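Local coordinates for teicoplanin pseudoaglycone deacetylases Orf2 (Actinoplanes teichomyceticus, PDB 3DFF), which probably removes the acetyl group from the teicoplanin pseudoaglycone by zinc-dependent amide hydrolysis during the biosynthesis of this lipoglycopeptide antibiotic, at residues A[54-59]-A[98-103]; A[59-62]-A[66-69]; A[209-214]-A[253-258]; A[221-226]-A[245-250]. One frame throughout, in Å; residues are numbered along the deposited sequence. Where two conformers were deposited one is given.

In the fold
From the N terminus, the first helix involved is 54-62, from which two contacts start. Interaction 2 closes a short loop at once, folding the turn 66-69 back onto the end of that helix. Interaction 1 closes a longer one around it, bringing the loop 98-103 against the same helix after helix 71-85 and strand 89-92. The two share Met59 and are joined by a hydrogen bond, Tyr100 OH to His60 NE2. About a hundred residues later, interaction 3 brings the end of helix 243-254 back to edge strand 204-211, and inside its span interaction 4 pairs helix 216-226 with helix 243-254. Interactions 1 and 3 lie on opposite sides of the chain's centre, with centres about 37 Å apart.

Interaction 1: A[54-59]-A[98-103]; sequences PAAQRM and SIYRKL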
loop_
_atom_site.group_PDB
_atom_site.type_symbol
_atom_site.label_atom_id
_atom_site.label_comp_id
_atom_site.label_asym_id
_atom_site.label_seq_id
_atom_site.Cartn_x
_atom_site.Cartn_y
_atom_site.Cartn_z
ATOM N N PRO A 54 -20.102 -5.082 -11.676
ATOM C CA PRO A 54 -20.853 -3.964 -11.101
ATOM C C PRO A 54 -20.090 -3.258 -9.982
ATOM O O PRO A 54 -20.120 -2.026 -9.917
ATOM C CB PRO A 54 -22.121 -4.643 -10.558
ATOM C CG PRO A 54 -22.317 -5.797 -11.477
ATOM C CD PRO A 54 -20.924 -6.307 -11.754
ATOM N N ALA A 55 -19.421 -4.019 -9.112
ATOM C CA ALA A 55 -18.656 -3.454 -7.985
ATOM C C ALA A 55 -17.530 -2.529 -8.467
ATOM O O ALA A 55 -17.349 -1.432 -7.925
ATOM C CB ALA A 55 -18.089 -4.578 -7.104
ATOM N N ALA A 56 -16.799 -2.961 -9.487
ATOM C CA ALA A 56 -15.682 -2.184 -10.026
ATOM C C ALA A 56 -16.215 -0.917 -10.700
ATOM O O ALA A 56 -15.671 0.178 -10.496
ATOM C CB ALA A 56 -14.880 -3.019 -10.999
ATOM N N GLN A 57 -17.309 -1.060 -11.440
ATOM C CA GLN A 57 -17.954 0.084 -12.068
ATOM C C GLN A 57 -18.359 1.099 -11.021
ATOM O O GLN A 57 -18.162 2.288 -11.230
ATOM C CB GLN A 57 -19.166 -0.352 -12.893
ATOM C CG GLN A 57 -18.763 -1.159 -14.093
ATOM C CD GLN A 57 -19.940 -1.613 -14.898
ATOM O OE1 GLN A 57 -20.785 -0.806 -15.290
ATOM N NE2 GLN A 57 -20.002 -2.911 -15.177
ATOM N N ARG A 58 -18.898 0.637 -9.892
ATOM C CA ARG A 58 -19.256 1.526 -8.782
ATOM C C ARG A 58 -18.030 2.251 -8.221
ATOM O O ARG A 58 -18.093 3.442 -7.892
ATOM C CB ARG A 58 -19.972 0.744 -7.671
ATOM C CG ARG A 58 -20.560 1.619 -6.577
ATOM C CD ARG A 58 -21.076 0.804 -5.411
ATOM N NE ARG A 58 -21.273 1.625 -4.213
ATOM C CZ ARG A 58 -20.382 1.753 -3.231
ATOM N NH1 ARG A 58 -19.218 1.116 -3.290
ATOM N NH2 ARG A 58 -20.655 2.517 -2.181
HETATM N N MSE A 59 -16.915 1.537 -8.110
HETATM C CA MSE A 59 -15.682 2.142 -7.610
HETATM C C MSE A 59 -15.189 3.212 -8.566
HETATM O O MSE A 59 -14.749 4.291 -8.137
HETATM C CB MSE A 59 -14.586 1.094 -7.406
HETATM C CG MSE A 59 -14.787 0.199 -6.193
HETATM SE SE MSE A 59 -15.174 1.146 -4.520
HETATM C CE MSE A 59 -14.125 2.794 -4.778
ATOM N N SER A 98 -8.113 -6.332 -6.277
ATOM C CA SER A 98 -9.227 -7.205 -5.857
ATOM C C SER A 98 -10.523 -6.946 -6.619
ATOM O O SER A 98 -11.266 -7.898 -6.852
ATOM C CB SER A 98 -9.475 -7.085 -4.355
ATOM O OG SER A 98 -9.784 -5.745 -4.013
ATOM N N ILE A 99 -10.802 -5.701 -7.026
ATOM C CA ILE A 99 -12.069 -5.439 -7.744
ATOM C C ILE A 99 -12.099 -5.975 -9.169
ATOM O O ILE A 99 -13.153 -5.968 -9.825
ATOM C CB ILE A 99 -12.484 -3.949 -7.735
ATOM C CG1 ILE A 99 -11.386 -3.064 -8.369
ATOM C CG2 ILE A 99 -12.826 -3.516 -6.334
ATOM C CD1 ILE A 99 -11.877 -1.604 -8.665
ATOM N N TYR A 100 -10.954 -6.439 -9.662
ATOM C CA TYR A 100 -10.896 -6.937 -11.026
ATOM C C TYR A 100 -10.672 -8.439 -11.091
ATOM O O TYR A 100 -10.725 -9.001 -12.191
ATOM C CB TYR A 100 -9.784 -6.243 -11.835
ATOM C CG TYR A 100 -9.867 -4.729 -11.837
ATOM C CD1 TYR A 100 -11.032 -4.056 -12.290
ATOM C CD2 TYR A 100 -8.794 -3.959 -11.385
ATOM C CE1 TYR A 100 -11.102 -2.672 -12.295
ATOM C CE2 TYR A 100 -8.865 -2.555 -11.388
ATOM C CZ TYR A 100 -10.017 -1.928 -11.837
ATOM O OH TYR A 100 -10.078 -0.542 -11.812
ATOM N N ARG A 101 -10.388 -9.068 -9.946
ATOM C CA ARG A 101 -10.020 -10.486 -9.960
ATOM C C ARG A 101 -11.248 -11.387 -10.002
ATOM O O ARG A 101 -12.317 -11.024 -9.525
ATOM C CB ARG A 101 -9.144 -10.863 -8.758
ATOM C CG ARG A 101 -7.774 -10.159 -8.764
ATOM C CD ARG A 101 -6.733 -10.958 -7.956
ATOM N NE ARG A 101 -7.028 -11.134 -6.532
ATOM C CZ ARG A 101 -6.769 -10.219 -5.601
ATOM N NH1 ARG A 101 -6.275 -9.042 -5.943
ATOM N NH2 ARG A 101 -7.033 -10.461 -4.332
ATOM N N LYS A 102 -11.061 -12.580 -10.572
ATOM C CA LYS A 102 -12.078 -13.622 -10.587
ATOM C C LYS A 102 -11.668 -14.838 -9.757
ATOM O O LYS A 102 -10.471 -15.070 -9.532
ATOM C CB LYS A 102 -12.338 -14.077 -12.006
ATOM C CG LYS A 102 -13.153 -13.076 -12.801
ATOM C CD LYS A 102 -13.450 -13.613 -14.177
ATOM C CE LYS A 102 -14.318 -12.658 -14.966
ATOM N NZ LYS A 102 -14.557 -13.192 -16.335
ATOM N N LEU A 103 -12.675 -15.590 -9.303
ATOM C CA LEU A 103 -12.472 -16.849 -8.586
ATOM C C LEU A 103 -12.214 -17.965 -9.571
ATOM O O LEU A 103 -12.554 -17.840 -10.740
ATOM C CB LEU A 103 -13.711 -17.197 -7.754
ATOM C CG LEU A 103 -14.160 -16.200 -6.678
ATOM C CD1 LEU A 103 -15.305 -16.765 -5.893
ATOM C CD2 LEU A 103 -13.008 -15.827 -5.760
#
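Ala56 and Met59 turn one side of helix 54-62 onto Ile99 and Tyr100, and the contact between them is mostly apolar, with no hydrogen bond across. The apolar part centres on the methyl CD1 of Ile99, which reaches two residues about one turn apart on the helix. It lies 4.0 Å from CB of Met59 and 4.1 Å from CB of Ala56. Met59, a selenomethionine here, touches through CB alone, because its chain bends at chi2 and chi3 and carries the selenium away. In Ile99, chi1 of 58° places CG1 between the backbone N and the carbonyl carbon, and the extended chi2 then sends CD1 on to the helix.

The aromatic part belongs to Tyr100. CB of Ala56 approaches its ring obliquely, 4.0 Å from CE1, while the preceding residue covers one ring face, with Ile99 CG1 3.8 Å above the plane and over its centre.

A polar group also takes part without a hydrogen bond to the helix: the carbonyl O of Ile99 is 3.6 Å from CB of Ala56. The phenol OH of Tyr100 is hydrogen-bonded to His60 NE2, one helical turn beyond Ala56.

Asp97, two residues before Ile99 in the same loop, accepts a bond from Ile99 N at OD1; it is a zinc ligand in a structure of this protein, though that zinc is not bound to this chain. Beyond the contact, Tyr100 rests on Ala71 and Val72 of helix 71-85, and Ile99 on Thr110 of strand 110-111.

Interaction 2: A[59-62]-A[66-69]; sequences MHTI and APDD
The type I beta turn from Ala66 to Asp69, between helices 54-62 and 71-85, is hooked back onto the first of them by the imidazole of His60. ND1 of His60 donates to the carbonyl O of Pro67 over 2.8 Å in a nearly straight bond, with an N-H...O angle of 170°. The oxygen sits at the ring edge, close to the imidazole plane. Seen from the carbonyl, however, the donor stands 38° above the peptide plane and is not aimed at a lone pair. A chi1 of -65° sets CG of His60 anti to the carbonyl carbon and carries the ring to the turn, where ND1 meets Pro67 O. The methylene CB packs 3.6 Å from the carbonyl O of Ala66.

The other ring nitrogen, NE2, is held by Tyr100 OH, so bonds at both nitrogens fix the rotation of a buried ring that also meets Tyr52 edge-to-face. Nearer the surface, OG1 of Thr61 comes within 4.2 Å of Pro67 CG.

The turn itself is closed twice between its end residues. Asp69 N bonds to Ala66 O at 3.2 Å, while Ala66 N reaches 2.9 Å to Asp69 OD2, which it meets from above the carboxylate plane.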
loop_
_atom_site.group_PDB
_atom_site.type_symbol
_atom_site.label_atom_id
_atom_site.label_comp_id
_atom_site.label_asym_id
_atom_site.label_seq_id
_atom_site.Cartn_x
_atom_site.Cartn_y
_atom_site.Cartn_z
HETATM N N MSE A 59 -16.915 1.537 -8.110
HETATM C CA MSE A 59 -15.682 2.142 -7.610
HETATM C C MSE A 59 -15.189 3.212 -8.566
HETATM O O MSE A 59 -14.749 4.291 -8.137
HETATM C CB MSE A 59 -14.586 1.094 -7.406
HETATM C CG MSE A 59 -14.787 0.199 -6.193
HETATM SE SE MSE A 59 -15.174 1.146 -4.520
HETATM C CE MSE A 59 -14.125 2.794 -4.778
ATOM N N HIS A 60 -15.263 2.914 -9.858
ATOM C CA HIS A 60 -14.814 3.872 -10.877
ATOM C C HIS A 60 -15.579 5.183 -10.748
ATOM O O HIS A 60 -14.992 6.262 -10.839
ATOM C CB HIS A 60 -14.938 3.289 -12.279
ATOM C CG HIS A 60 -14.034 2.112 -12.507
ATOM N ND1 HIS A 60 -14.138 1.289 -13.603
ATOM C CD2 HIS A 60 -13.008 1.628 -11.767
ATOM C CE1 HIS A 60 -13.218 0.339 -13.526
ATOM N NE2 HIS A 60 -12.510 0.532 -12.431
ATOM N N THR A 61 -16.887 5.077 -10.517
ATOM C CA THR A 61 -17.735 6.246 -10.301
ATOM C C THR A 61 -17.320 7.042 -9.060
ATOM O O THR A 61 -17.272 8.280 -9.101
ATOM C CB THR A 61 -19.221 5.828 -10.233
ATOM O OG1 THR A 61 -19.610 5.310 -11.522
ATOM C CG2 THR A 61 -20.101 7.023 -9.873
ATOM N N ILE A 62 -16.983 6.338 -7.975
ATOM C CA ILE A 62 -16.531 6.968 -6.736
ATOM C C ILE A 62 -15.194 7.694 -6.973
ATOM O O ILE A 62 -14.918 8.745 -6.365
ATOM C CB ILE A 62 -16.437 5.913 -5.605
ATOM C CG1 ILE A 62 -17.856 5.557 -5.134
ATOM C CG2 ILE A 62 -15.573 6.401 -4.443
ATOM C CD1 ILE A 62 -17.917 4.284 -4.299
ATOM N N ALA A 66 -15.878 7.440 -15.478
ATOM C CA ALA A 66 -17.002 6.729 -16.049
ATOM C C ALA A 66 -16.855 5.238 -15.696
ATOM O O ALA A 66 -15.729 4.775 -15.469
ATOM C CB ALA A 66 -17.011 6.923 -17.537
ATOM N N PRO A 67 -17.978 4.481 -15.651
ATOM C CA PRO A 67 -17.906 3.065 -15.263
ATOM C C PRO A 67 -16.891 2.249 -16.070
ATOM O O PRO A 67 -16.200 1.391 -15.496
ATOM C CB PRO A 67 -19.334 2.551 -15.522
ATOM C CG PRO A 67 -20.194 3.769 -15.387
ATOM C CD PRO A 67 -19.366 4.898 -15.938
ATOM N N ASP A 68 -16.785 2.504 -17.374
ATOM C CA ASP A 68 -15.930 1.684 -18.229
ATOM C C ASP A 68 -14.576 2.315 -18.585
ATOM O O ASP A 68 -13.861 1.807 -19.456
ATOM C CB ASP A 68 -16.674 1.267 -19.507
ATOM C CG ASP A 68 -17.688 0.157 -19.263
ATOM O OD1 ASP A 68 -17.641 -0.508 -18.194
ATOM O OD2 ASP A 68 -18.527 -0.060 -20.165
ATOM N N ASP A 69 -14.225 3.405 -17.901
ATOM C CA ASP A 69 -12.929 4.065 -18.103
ATOM C C ASP A 69 -11.796 3.115 -17.746
ATOM O O ASP A 69 -11.979 2.177 -16.947
ATOM C CB ASP A 69 -12.809 5.328 -17.237
ATOM C CG ASP A 69 -13.441 6.562 -17.873
ATOM O OD1 ASP A 69 -13.803 6.515 -19.069
ATOM O OD2 ASP A 69 -13.579 7.587 -17.163
#

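Interaction 3: A[209-214]-A[253-258]; sequences ADVSSV and QNAPHG
The flat group engaged between Val211 and Asn254 is the backbone peptide that links Asn254 to Ala255: methyl CG1 of Val211 approaches Asn254 O from one side of the peptide plane, just beyond the oxygen, 3.8 Å away. The side-chain amide of Asn254 is a second flat group, but only its stem takes part, CB standing 4.1 Å from Val211 CG1. The contact joins the end of strand 204-211, an outermost strand of the mixed sheet, to the region near the C-terminal end of helix 243-254.

Val211 does most of the touching, through a single branch. CG1 stands opposite the backbone N (chi1 177°), which directs it at Asn254 and Ala255; the side chains of Val211 and Asn254 cross there at about a right angle. The same methyl also reaches CB of Ala255, at a looser 4.5 Å. No hydrogen bond spans the gap, so the joint is a light one at the surface.

Both partners also touch Thr263 of strand 263-269. Strand 204-211 pairs with that strand through backbone bonds such as that between Asp210 and Thr264. The side chain of Asn254 is also about 4 Å from those of Glu186 and His250, which bind a zinc ion in a structure of this protein, though none is bound there in this chain.

After the helix the backbone makes a type I beta turn from Ala255 to Gly258, where Gly258 N bonds weakly to Ala255 O at 3.0 Å.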
loop_
_atom_site.group_PDB
_atom_site.type_symbol
_atom_site.label_atom_id
_atom_site.label_comp_id
_atom_site.label_asym_id
_atom_site.label_seq_id
_atom_site.Cartn_x
_atom_site.Cartn_y
_atom_site.Cartn_z
ATOM N N ALA A 209 8.554 -0.215 17.593
ATOM C CA ALA A 209 8.178 0.851 16.672
ATOM C C ALA A 209 9.248 1.944 16.601
ATOM O O ALA A 209 9.934 2.235 17.596
ATOM C CB ALA A 209 6.845 1.439 17.094
ATOM N N ASP A 210 9.413 2.521 15.420
ATOM C CA ASP A 210 10.092 3.792 15.273
ATOM C C ASP A 210 9.051 4.804 14.837
ATOM O O ASP A 210 8.309 4.555 13.876
ATOM C CB ASP A 210 11.187 3.726 14.218
ATOM C CG ASP A 210 11.823 5.086 13.954
ATOM O OD1 ASP A 210 12.772 5.443 14.692
ATOM O OD2 ASP A 210 11.395 5.796 13.012
ATOM N N VAL A 211 8.993 5.938 15.534
ATOM C CA VAL A 211 8.171 7.054 15.097
ATOM C C VAL A 211 9.081 8.148 14.546
ATOM O O VAL A 211 9.844 8.778 15.288
ATOM C CB VAL A 211 7.264 7.604 16.226
ATOM C CG1 VAL A 211 6.477 8.811 15.732
ATOM C CG2 VAL A 211 6.309 6.541 16.709
ATOM N N SER A 212 9.021 8.363 13.239
ATOM C CA SER A 212 9.956 9.280 12.597
ATOM C C SER A 212 9.642 10.733 12.965
ATOM O O SER A 212 8.535 11.060 13.408
ATOM C CB SER A 212 9.954 9.095 11.077
ATOM O OG SER A 212 8.771 9.615 10.494
ATOM N N SER A 213 10.643 11.587 12.801
ATOM C CA SER A 213 10.465 13.010 12.960
ATOM C C SER A 213 10.958 13.640 11.670
ATOM O O SER A 213 12.135 13.514 11.314
ATOM C CB SER A 213 11.250 13.513 14.178
ATOM O OG SER A 213 10.446 14.387 14.951
ATOM N N VAL A 214 10.053 14.268 10.930
ATOM C CA VAL A 214 10.454 14.909 9.677
ATOM C C VAL A 214 10.185 16.401 9.677
ATOM O O VAL A 214 9.285 16.900 10.373
ATOM C CB VAL A 214 9.818 14.274 8.419
ATOM C CG1 VAL A 214 10.168 12.793 8.334
ATOM C CG2 VAL A 214 8.308 14.525 8.376
ATOM N N GLN A 253 -0.435 12.567 18.077
ATOM C CA GLN A 253 -0.637 11.554 19.131
ATOM C C GLN A 253 0.632 10.780 19.469
ATOM O O GLN A 253 0.917 10.508 20.636
ATOM C CB GLN A 253 -1.658 10.521 18.682
ATOM C CG GLN A 253 -3.073 10.910 18.854
ATOM C CD GLN A 253 -4.024 9.785 18.471
ATOM O OE1 GLN A 253 -5.229 9.997 18.359
ATOM N NE2 GLN A 253 -3.484 8.579 18.261
ATOM N N ASN A 254 1.372 10.402 18.430
ATOM C CA ASN A 254 2.554 9.554 18.575
ATOM C C ASN A 254 3.843 10.316 18.843
ATOM O O ASN A 254 4.900 9.719 19.077
ATOM C CB ASN A 254 2.723 8.699 17.328
ATOM C CG ASN A 254 1.668 7.627 17.219
ATOM O OD1 ASN A 254 1.079 7.202 18.221
ATOM N ND2 ASN A 254 1.429 7.172 15.999
ATOM N N ALA A 255 3.750 11.634 18.783
ATOM C CA ALA A 255 4.865 12.505 19.117
ATOM C C ALA A 255 4.324 13.869 19.554
ATOM O O ALA A 255 4.364 14.830 18.778
ATOM C CB ALA A 255 5.789 12.647 17.929
ATOM N N PRO A 256 3.788 13.952 20.792
ATOM C CA PRO A 256 3.252 15.216 21.305
ATOM C C PRO A 256 4.278 16.356 21.313
ATOM O O PRO A 256 3.919 17.494 21.017
ATOM C CB PRO A 256 2.820 14.864 22.736
ATOM C CG PRO A 256 2.602 13.400 22.720
ATOM C CD PRO A 256 3.639 12.863 21.776
ATOM N N HIS A 257 5.533 16.056 21.652
ATOM C CA HIS A 257 6.609 17.058 21.611
ATOM C C HIS A 257 7.390 16.937 20.299
ATOM O O HIS A 257 8.626 17.009 20.293
ATOM C CB HIS A 257 7.588 16.919 22.792
ATOM C CG HIS A 257 7.010 16.264 24.008
ATOM N ND1 HIS A 257 6.177 16.922 24.887
ATOM C CD2 HIS A 257 7.166 15.012 24.501
ATOM C CE1 HIS A 257 5.832 16.099 25.862
ATOM N NE2 HIS A 257 6.420 14.934 25.653
ATOM N N GLY A 258 6.675 16.744 19.193
ATOM C CA GLY A 258 7.323 16.537 17.905
ATOM C C GLY A 258 6.663 17.267 16.755
ATOM O O GLY A 258 5.741 18.067 16.941
#

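Interaction 4: A[221-226]-A[245-250]; sequences QKFQAV and DRLDEH
Phe223 of helix 216-226 spans the gap to Leu247 and Asp248 of helix 243-254, forming a helix-helix contact in which one ring bridges backbones that stay well apart: the nearest CA atoms, of Phe223 and Leu247, are 9.5 Å from each other. Phe223 CG lies anti to the carbonyl carbon (chi1 -72°), sending the ring across. In the first shell, the far end of the ring meets two unlike partners. Leu247 slides past it in the opposite direction, its CB 4.1 Å from Phe223 CZ and its CD1 4.1 Å from Phe223 CE1. Asp248 comes to the ring edge instead, with OD1 near the ring plane and 3.4 Å from CE2. A carboxylate oxygen placed beside ring hydrogens probably gains a mild electrostatic attraction. The carboxylate and ring planes are turned 37° against each other.

Further out, Arg219 NE forms a salt bridge with Asp248 OD1, tying the acid to the helix that carries the ring. Next to Phe223, Lys222 is anchored through NZ to Glu262 OE1, Tyr260 OH and Leu22 O. One turn beyond Leu247, His250, a zinc ligand in a structure of this protein though without zinc here, has its NE2 hydrogen-bonded to Glu186 OE1.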
loop_
_atom_site.group_PDB
_atom_site.type_symbol
_atom_site.label_atom_id
_atom_site.label_comp_id
_atom_site.label_asym_id
_atom_site.label_seq_id
_atom_site.Cartn_x
_atom_site.Cartn_y
_atom_site.Cartn_z
ATOM N N GLN A 221 5.609 18.185 1.338
ATOM C CA GLN A 221 5.884 17.465 0.098
ATOM C C GLN A 221 5.013 16.215 0.035
ATOM O O GLN A 221 4.350 15.966 -0.975
ATOM C CB GLN A 221 7.361 17.108 0.025
ATOM C CG GLN A 221 7.810 16.626 -1.336
ATOM C CD GLN A 221 9.292 16.366 -1.381
ATOM O OE1 GLN A 221 9.992 16.444 -0.357
ATOM N NE2 GLN A 221 9.798 16.065 -2.574
ATOM N N LYS A 222 4.987 15.465 1.133
ATOM C CA LYS A 222 4.109 14.299 1.252
ATOM C C LYS A 222 2.660 14.675 0.936
ATOM O O LYS A 222 2.015 14.049 0.098
ATOM C CB LYS A 222 4.169 13.710 2.658
ATOM C CG LYS A 222 3.244 12.467 2.821
ATOM C CD LYS A 222 3.153 12.002 4.279
ATOM C CE LYS A 222 2.116 10.883 4.418
ATOM N NZ LYS A 222 2.249 10.112 5.698
ATOM N N PHE A 223 2.123 15.671 1.638
ATOM C CA PHE A 223 0.721 16.050 1.462
ATOM C C PHE A 223 0.417 16.534 0.044
ATOM O O PHE A 223 -0.635 16.211 -0.494
ATOM C CB PHE A 223 0.289 17.086 2.524
ATOM C CG PHE A 223 0.139 16.515 3.928
ATOM C CD1 PHE A 223 0.528 15.212 4.239
ATOM C CD2 PHE A 223 -0.380 17.317 4.946
ATOM C CE1 PHE A 223 0.397 14.698 5.550
ATOM C CE2 PHE A 223 -0.514 16.823 6.248
ATOM C CZ PHE A 223 -0.127 15.519 6.558
ATOM N N GLN A 224 1.340 17.293 -0.562
ATOM C CA GLN A 224 1.190 17.707 -1.961
ATOM C C GLN A 224 1.163 16.465 -2.864
ATOM O O GLN A 224 0.392 16.409 -3.812
ATOM C CB GLN A 224 2.330 18.633 -2.389
ATOM C CG GLN A 224 2.215 20.048 -1.836
ATOM C CD GLN A 224 3.524 20.812 -1.863
ATOM O OE1 GLN A 224 4.494 20.410 -2.510
ATOM N NE2 GLN A 224 3.559 21.930 -1.144
ATOM N N ALA A 225 1.999 15.482 -2.552
ATOM C CA ALA A 225 2.049 14.237 -3.336
ATOM C C ALA A 225 0.737 13.460 -3.219
ATOM O O ALA A 225 0.186 12.997 -4.226
ATOM C CB ALA A 225 3.230 13.377 -2.924
ATOM N N VAL A 226 0.225 13.322 -1.998
ATOM C CA VAL A 226 -1.087 12.711 -1.803
ATOM C C VAL A 226 -2.132 13.370 -2.711
ATOM O O VAL A 226 -2.950 12.689 -3.340
ATOM C CB VAL A 226 -1.522 12.768 -0.315
ATOM C CG1 VAL A 226 -2.971 12.336 -0.147
ATOM C CG2 VAL A 226 -0.605 11.923 0.543
ATOM N N ASP A 245 -5.965 16.817 8.269
ATOM C CA ASP A 245 -6.150 17.043 9.711
ATOM C C ASP A 245 -6.031 15.746 10.515
ATOM O O ASP A 245 -5.389 15.710 11.566
ATOM C CB ASP A 245 -7.497 17.714 9.984
ATOM C CG ASP A 245 -7.501 19.171 9.607
ATOM O OD1 ASP A 245 -6.431 19.707 9.233
ATOM O OD2 ASP A 245 -8.577 19.791 9.693
ATOM N N ARG A 246 -6.656 14.685 10.012
ATOM C CA ARG A 246 -6.615 13.391 10.680
ATOM C C ARG A 246 -5.222 12.802 10.655
ATOM O O ARG A 246 -4.784 12.220 11.635
ATOM C CB ARG A 246 -7.626 12.434 10.049
ATOM C CG ARG A 246 -9.041 12.646 10.570
ATOM C CD ARG A 246 -9.990 11.653 9.971
ATOM N NE ARG A 246 -10.380 12.059 8.625
ATOM C CZ ARG A 246 -10.158 11.350 7.522
ATOM N NH1 ARG A 246 -9.556 10.172 7.594
ATOM N NH2 ARG A 246 -10.560 11.815 6.350
ATOM N N LEU A 247 -4.516 12.982 9.540
ATOM C CA LEU A 247 -3.117 12.541 9.469
ATOM C C LEU A 247 -2.211 13.327 10.424
ATOM O O LEU A 247 -1.356 12.751 11.082
ATOM C CB LEU A 247 -2.599 12.628 8.030
ATOM C CG LEU A 247 -3.285 11.713 7.004
ATOM C CD1 LEU A 247 -2.576 11.875 5.662
ATOM C CD2 LEU A 247 -3.297 10.245 7.419
ATOM N N ASP A 248 -2.424 14.639 10.499
ATOM C CA ASP A 248 -1.653 15.495 11.411
ATOM C C ASP A 248 -1.905 15.111 12.874
ATOM O O ASP A 248 -0.965 15.049 13.663
ATOM C CB ASP A 248 -2.029 16.959 11.192
ATOM C CG ASP A 248 -1.268 17.608 10.034
ATOM O OD1 ASP A 248 -0.196 17.101 9.635
ATOM O OD2 ASP A 248 -1.740 18.659 9.542
ATOM N N GLU A 249 -3.170 14.859 13.207
ATOM C CA GLU A 249 -3.564 14.505 14.568
ATOM C C GLU A 249 -2.999 13.147 14.956
ATOM O O GLU A 249 -2.541 12.945 16.081
ATOM C CB GLU A 249 -5.089 14.516 14.709
ATOM C CG GLU A 249 -5.634 14.128 16.114
ATOM C CD GLU A 249 -4.999 14.906 17.286
ATOM O OE1 GLU A 249 -4.404 15.988 17.064
ATOM O OE2 GLU A 249 -5.100 14.429 18.441
ATOM N N HIS A 250 -2.981 12.225 13.997
ATOM C CA HIS A 250 -2.449 10.913 14.264
ATOM C C HIS A 250 -0.965 10.998 14.590
ATOM O O HIS A 250 -0.498 10.381 15.545
ATOM C CB HIS A 250 -2.696 9.980 13.071
ATOM C CG HIS A 250 -2.230 8.581 13.315
ATOM N ND1 HIS A 250 -2.931 7.690 14.102
ATOM C CD2 HIS A 250 -1.127 7.924 12.890
ATOM C CE1 HIS A 250 -2.279 6.542 14.144
ATOM N NE2 HIS A 250 -1.178 6.660 13.425
#